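Long-range contacts in hypothetical protein PH1789 (Pyrococcus horikoshii, PDB 1WR2), which is of unknown function but carries an ATP-grasp domain over most of its length: residues A[211-216]-A[228-233]; A[55-60]-A[82-87]. All blocks are in the same frame, centred on the assembly; numbering follows the deposited sequence.

Interaction 1 of 2, residues A[211-216]-A[228-233]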
loop_
_atom_site.group_PDB
_atom_site.type_symbol
_atom_site.label_atom_id
_atom_site.label_comp_id
_atom_site.label_asym_id
_atom_site.label_seq_id
_atom_site.Cartn_x
_atom_site.Cartn_y
_atom_site.Cartn_z
ATOM N N MET A 211 -8.744 -1.246 5.265
ATOM C CA MET A 211 -7.609 -1.065 4.377
ATOM C C MET A 211 -6.421 -0.510 5.141
ATOM O O MET A 211 -6.508 -0.185 6.323
ATOM C CB MET A 211 -7.974 -0.088 3.253
ATOM C CG MET A 211 -8.136 1.354 3.733
ATOM S SD MET A 211 -8.779 2.496 2.490
ATOM C CE MET A 211 -7.332 2.865 1.556
ATOM N N ASP A 212 -5.300 -0.413 4.452
ATOM C CA ASP A 212 -4.121 0.169 5.049
ATOM C C ASP A 212 -3.137 0.509 3.964
ATOM O O ASP A 212 -3.276 0.076 2.817
ATOM C CB ASP A 212 -3.476 -0.769 6.076
ATOM C CG ASP A 212 -2.958 -2.045 5.462
ATOM O OD1 ASP A 212 -2.128 -1.973 4.528
ATOM O OD2 ASP A 212 -3.379 -3.123 5.923
ATOM N N LEU A 213 -2.180 1.348 4.337
ATOM C CA LEU A 213 -1.112 1.763 3.456
ATOM C C LEU A 213 0.048 1.303 4.317
ATOM O O LEU A 213 0.301 1.884 5.373
ATOM C CB LEU A 213 -1.085 3.282 3.306
ATOM C CG LEU A 213 -2.362 4.077 3.031
ATOM C CD1 LEU A 213 -1.943 5.439 2.521
ATOM C CD2 LEU A 213 -3.255 3.389 2.021
ATOM N N ASN A 214 0.735 0.252 3.878
ATOM C CA ASN A 214 1.826 -0.320 4.651
ATOM C C ASN A 214 2.694 -1.185 3.744
ATOM O O ASN A 214 2.238 -2.208 3.231
ATOM C CB ASN A 214 1.227 -1.157 5.785
ATOM C CG ASN A 214 2.282 -1.819 6.666
ATOM O OD1 ASN A 214 3.476 -1.627 6.478
ATOM N ND2 ASN A 214 1.829 -2.602 7.636
ATOM N N PRO A 215 3.970 -0.805 3.574
ATOM C CA PRO A 215 4.506 0.389 4.237
ATOM C C PRO A 215 4.398 1.689 3.468
ATOM O O PRO A 215 4.053 1.711 2.287
ATOM C CB PRO A 215 5.960 0.008 4.506
ATOM C CG PRO A 215 6.300 -0.833 3.329
ATOM C CD PRO A 215 5.060 -1.675 3.091
ATOM N N VAL A 216 4.678 2.776 4.174
ATOM C CA VAL A 216 4.694 4.116 3.602
ATOM C C VAL A 216 6.035 4.686 4.055
ATOM O O VAL A 216 6.392 4.557 5.224
ATOM C CB VAL A 216 3.590 5.025 4.183
ATOM C CG1 VAL A 216 3.823 6.467 3.725
ATOM C CG2 VAL A 216 2.217 4.548 3.739
ATOM N N VAL A 228 4.381 2.343 -0.354
ATOM C CA VAL A 228 5.057 1.178 -0.904
ATOM C C VAL A 228 4.162 -0.021 -1.188
ATOM O O VAL A 228 4.346 -0.719 -2.188
ATOM C CB VAL A 228 6.221 0.762 0.014
ATOM C CG1 VAL A 228 6.970 -0.423 -0.578
ATOM C CG2 VAL A 228 7.160 1.948 0.199
ATOM N N ASP A 229 3.197 -0.274 -0.315
ATOM C CA ASP A 229 2.277 -1.392 -0.511
ATOM C C ASP A 229 0.955 -0.952 0.098
ATOM O O ASP A 229 0.921 -0.007 0.887
ATOM C CB ASP A 229 2.789 -2.642 0.211
ATOM C CG ASP A 229 2.184 -3.927 -0.335
ATOM O OD1 ASP A 229 1.056 -3.889 -0.862
ATOM O OD2 ASP A 229 2.830 -4.988 -0.228
ATOM N N SER A 230 -0.125 -1.632 -0.261
ATOM C CA SER A 230 -1.446 -1.295 0.257
ATOM C C SER A 230 -2.405 -2.464 0.094
ATOM O O SER A 230 -2.272 -3.271 -0.829
ATOM C CB SER A 230 -2.018 -0.082 -0.484
ATOM O OG SER A 230 -3.351 0.199 -0.079
ATOM N N ARG A 231 -3.367 -2.556 1.003
ATOM C CA ARG A 231 -4.360 -3.609 0.922
ATOM C C ARG A 231 -5.728 -2.998 1.178
ATOM O O ARG A 231 -5.880 -2.112 2.026
ATOM C CB ARG A 231 -4.081 -4.720 1.940
ATOM C CG ARG A 231 -4.313 -4.333 3.377
ATOM C CD ARG A 231 -4.353 -5.575 4.253
ATOM N NE ARG A 231 -5.548 -5.592 5.093
ATOM C CZ ARG A 231 -6.281 -6.679 5.323
ATOM N NH1 ARG A 231 -5.944 -7.840 4.773
ATOM N NH2 ARG A 231 -7.348 -6.606 6.111
ATOM N N ILE A 232 -6.710 -3.446 0.408
ATOM C CA ILE A 232 -8.074 -2.966 0.555
ATOM C C ILE A 232 -9.001 -4.176 0.559
ATOM O O ILE A 232 -8.922 -5.030 -0.329
ATOM C CB ILE A 232 -8.476 -2.022 -0.607
ATOM C CG1 ILE A 232 -7.603 -0.761 -0.590
ATOM C CG2 ILE A 232 -9.941 -1.634 -0.489
ATOM C CD1 ILE A 232 -7.913 0.219 -1.717
ATOM N N ILE A 233 -9.851 -4.256 1.582
ATOM C CA ILE A 233 -10.827 -5.336 1.703
ATOM C C ILE A 233 -12.200 -4.701 1.494
ATOM O O ILE A 233 -12.589 -3.784 2.221
ATOM C CB ILE A 233 -10.797 -5.995 3.098
ATOM C CG1 ILE A 233 -9.408 -6.584 3.373
ATOM C CG2 ILE A 233 -11.877 -7.076 3.180
ATOM C CD1 ILE A 233 -8.907 -7.534 2.296
#

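Interaction 2 of 2, residues A[55-60]-A[82-87]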
loop_
_atom_site.group_PDB
_atom_site.type_symbol
_atom_site.label_atom_id
_atom_site.label_comp_id
_atom_site.label_asym_id
_atom_site.label_seq_id
_atom_site.Cartn_x
_atom_site.Cartn_y
_atom_site.Cartn_z
ATOM N N ILE A 55 11.100 1.722 -16.488
ATOM C CA ILE A 55 11.264 2.434 -15.229
ATOM C C ILE A 55 12.701 2.448 -14.718
ATOM O O ILE A 55 13.031 3.220 -13.817
ATOM C CB ILE A 55 10.337 1.864 -14.130
ATOM C CG1 ILE A 55 10.760 0.448 -13.753
ATOM C CG2 ILE A 55 8.893 1.868 -14.620
ATOM C CD1 ILE A 55 9.946 -0.124 -12.614
ATOM N N GLY A 56 13.548 1.597 -15.298
ATOM C CA GLY A 56 14.950 1.542 -14.909
ATOM C C GLY A 56 15.306 0.628 -13.747
ATOM O O GLY A 56 14.617 0.611 -12.726
ATOM N N TYR A 57 16.391 -0.130 -13.898
ATOM C CA TYR A 57 16.851 -1.038 -12.846
ATOM C C TYR A 57 17.568 -0.247 -11.749
ATOM O O TYR A 57 18.080 0.844 -12.000
ATOM C CB TYR A 57 17.814 -2.088 -13.415
ATOM C CG TYR A 57 17.174 -3.140 -14.295
ATOM C CD1 TYR A 57 16.945 -2.908 -15.651
ATOM C CD2 TYR A 57 16.797 -4.379 -13.762
ATOM C CE1 TYR A 57 16.359 -3.894 -16.464
ATOM C CE2 TYR A 57 16.212 -5.361 -14.554
ATOM C CZ TYR A 57 15.996 -5.119 -15.902
ATOM O OH TYR A 57 15.433 -6.108 -16.680
ATOM N N PRO A 58 17.619 -0.785 -10.520
ATOM C CA PRO A 58 17.061 -2.069 -10.078
ATOM C C PRO A 58 15.554 -1.998 -9.847
ATOM O O PRO A 58 15.018 -0.944 -9.507
ATOM C CB PRO A 58 17.826 -2.340 -8.789
ATOM C CG PRO A 58 17.973 -0.963 -8.215
ATOM C CD PRO A 58 18.384 -0.149 -9.431
ATOM N N VAL A 59 14.873 -3.127 -10.018
ATOM C CA VAL A 59 13.427 -3.165 -9.830
ATOM C C VAL A 59 13.000 -4.244 -8.848
ATOM O O VAL A 59 13.811 -5.063 -8.407
ATOM C CB VAL A 59 12.697 -3.414 -11.166
ATOM C CG1 VAL A 59 13.114 -2.361 -12.190
ATOM C CG2 VAL A 59 13.011 -4.814 -11.681
ATOM N N VAL A 60 11.713 -4.225 -8.523
ATOM C CA VAL A 60 11.086 -5.170 -7.608
ATOM C C VAL A 60 10.034 -5.951 -8.385
ATOM O O VAL A 60 9.343 -5.377 -9.226
ATOM C CB VAL A 60 10.339 -4.430 -6.469
ATOM C CG1 VAL A 60 9.467 -5.403 -5.690
ATOM C CG2 VAL A 60 11.327 -3.758 -5.549
ATOM N N LYS A 82 18.906 -6.318 -10.265
ATOM C CA LYS A 82 19.787 -5.420 -11.001
ATOM C C LYS A 82 19.819 -5.499 -12.520
ATOM O O LYS A 82 20.187 -4.523 -13.176
ATOM C CB LYS A 82 21.210 -5.558 -10.458
ATOM C CG LYS A 82 21.293 -5.439 -8.942
ATOM C CD LYS A 82 22.716 -5.215 -8.444
ATOM C CE LYS A 82 23.690 -6.264 -8.972
ATOM N NZ LYS A 82 23.999 -6.060 -10.422
ATOM N N ASN A 83 19.438 -6.633 -13.093
ATOM C CA ASN A 83 19.479 -6.751 -14.544
ATOM C C ASN A 83 18.481 -7.738 -15.129
ATOM O O ASN A 83 17.734 -8.399 -14.408
ATOM C CB ASN A 83 20.888 -7.143 -14.984
ATOM C CG ASN A 83 21.350 -8.439 -14.352
ATOM O OD1 ASN A 83 20.725 -9.489 -14.536
ATOM N ND2 ASN A 83 22.445 -8.375 -13.596
ATOM N N GLU A 84 18.508 -7.844 -16.452
ATOM C CA GLU A 84 17.607 -8.714 -17.193
ATOM C C GLU A 84 17.738 -10.210 -16.893
ATOM O O GLU A 84 16.735 -10.919 -16.841
ATOM C CB GLU A 84 17.790 -8.454 -18.690
ATOM C CG GLU A 84 16.843 -9.225 -19.586
ATOM C CD GLU A 84 16.838 -8.699 -21.011
ATOM O OE1 GLU A 84 16.442 -7.525 -21.211
ATOM O OE2 GLU A 84 17.229 -9.460 -21.927
ATOM N N GLU A 85 18.962 -10.691 -16.700
ATOM C CA GLU A 85 19.183 -12.108 -16.406
ATOM C C GLU A 85 18.593 -12.453 -15.046
ATOM O O GLU A 85 17.941 -13.485 -14.881
ATOM C CB GLU A 85 20.680 -12.436 -16.405
ATOM C CG GLU A 85 21.395 -12.209 -17.739
ATOM C CD GLU A 85 21.414 -10.747 -18.166
ATOM O OE1 GLU A 85 21.821 -9.894 -17.350
ATOM O OE2 GLU A 85 21.028 -10.452 -19.321
ATOM N N GLU A 86 18.829 -11.584 -14.072
ATOM C CA GLU A 86 18.317 -11.786 -12.727
ATOM C C GLU A 86 16.790 -11.674 -12.681
ATOM O O GLU A 86 16.135 -12.361 -11.901
ATOM C CB GLU A 86 18.963 -10.775 -11.772
ATOM C CG GLU A 86 18.239 -10.606 -10.446
ATOM C CD GLU A 86 19.121 -10.014 -9.359
ATOM O OE1 GLU A 86 19.838 -9.022 -9.632
ATOM O OE2 GLU A 86 19.084 -10.544 -8.223
ATOM N N LEU A 87 16.226 -10.809 -13.522
ATOM C CA LEU A 87 14.776 -10.636 -13.567
ATOM C C LEU A 87 14.134 -11.910 -14.110
ATOM O O LEU A 87 13.081 -12.327 -13.640
ATOM C CB LEU A 87 14.405 -9.428 -14.450
ATOM C CG LEU A 87 12.960 -8.907 -14.395
ATOM C CD1 LEU A 87 12.902 -7.462 -14.888
ATOM C CD2 LEU A 87 12.063 -9.790 -15.231
HETATM O O HOH W 1 15.157 -5.482 -19.339
#

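Interaction 1 of 2, residues A[211-216]-A[228-233]
D212 and R231 face each other across two antiparallel strands, on the same side of the sheet. Their side chains cross obliquely, with the carboxylate and guanidinium planes only 17° apart. D212 OD2 lies at the guanidinium edge and forms a salt bridge to R231 NE at 3.4 Å. The same oxygen sits 3.0 Å from R231 CG. Both residues hold CG between the backbone N and the carbonyl carbon (chi1 64° and 70°), and this brings the carboxylate against CG and CD of the arginine. R231 NH2 forms a salt bridge with E210, its stronger polar partner.

The segments are the two arms of a beta hairpin, strands 208-218 and 225-234, in the six-stranded antiparallel sheet of this ATP-grasp domain. D212 and R231 are a hydrogen-bonded pair. M211 with I232 and L213 with S230 are non-hydrogen-bonded pairs and turn to the other face, where L29 of helix 22-30 touches M211, L213 and S230. There M211 CB meets I232 CG1 at 3.9 Å. The buried S230 OG donates to D212 O at 2.9 Å, and R231 N donates to the same oxygen.

Beyond the strand pairs, P215 follows a cis peptide bond. Its ring crosses V228, with CG 3.7 Å from V228 CB. P215 O accepts from V228 N at 2.7 Å and, weakly, from D229 N. D229 OD2 forms a salt bridge with K71 NZ.

Interaction 2 of 2, residues A[55-60]-A[82-87]
K82 meets Y57 through its backbone: K82 O lies 3.4 Å from Y57 CB, oblique to the ring. K82 N donates to E86 OE1 one turn on, at 2.9 Å, from above the carboxylate plane. N83 comes next, with its CA over one face of the Y57 ring in a CH-pi contact, 4.0 Å from the centroid. N83 is also the N-cap of helix 84-101; its OD1 accepts from E86 N at 2.9 Å. The tyrosine ring thus packs against the start of the helix. At E84, CA lies 3.4 Å from Y57 OH. E84 OE1 takes a hydrogen from a water that accepts from the same hydroxyl, and this water sits in the ring plane. L87, one turn further, crosses Y57 at about a right angle. With CG anti to the backbone N (chi1 -168°), its side chain reaches the tyrosine, and CD1 comes within 3.4 Å of Y57 OH. The same methyl touches V59 CG2 at 4.2 Å. V59 lies at the start of strand 59-64, next to strand 77-81, to which it is hydrogen-bonded through I81. Helix 45-55 adds A52 against both Y57 and L87, with L45 on L87 and L49 on E84.

Overall arrangement
The two contacts hold different elements and do not touch; their centres are 24 Å apart. Interaction 1 lies near the centre of the chain and joins neighbouring strands of the six-stranded sheet. Five of its eleven touching residues are buried and none is exposed. Interaction 2 lies about 21 Å from that centre, where the start of strand 59-64, an inner strand of the four-stranded sheet, meets a helix start. It is nearer the surface: two of seven touching residues are buried, and K82 is exposed. Interaction 1 is bound by backbone hydrogen bonds, with a salt bridge on one face and mostly apolar packing and one serine hydroxyl on the other. Interaction 2 relies on an aromatic ring, apolar contacts and a bridging water.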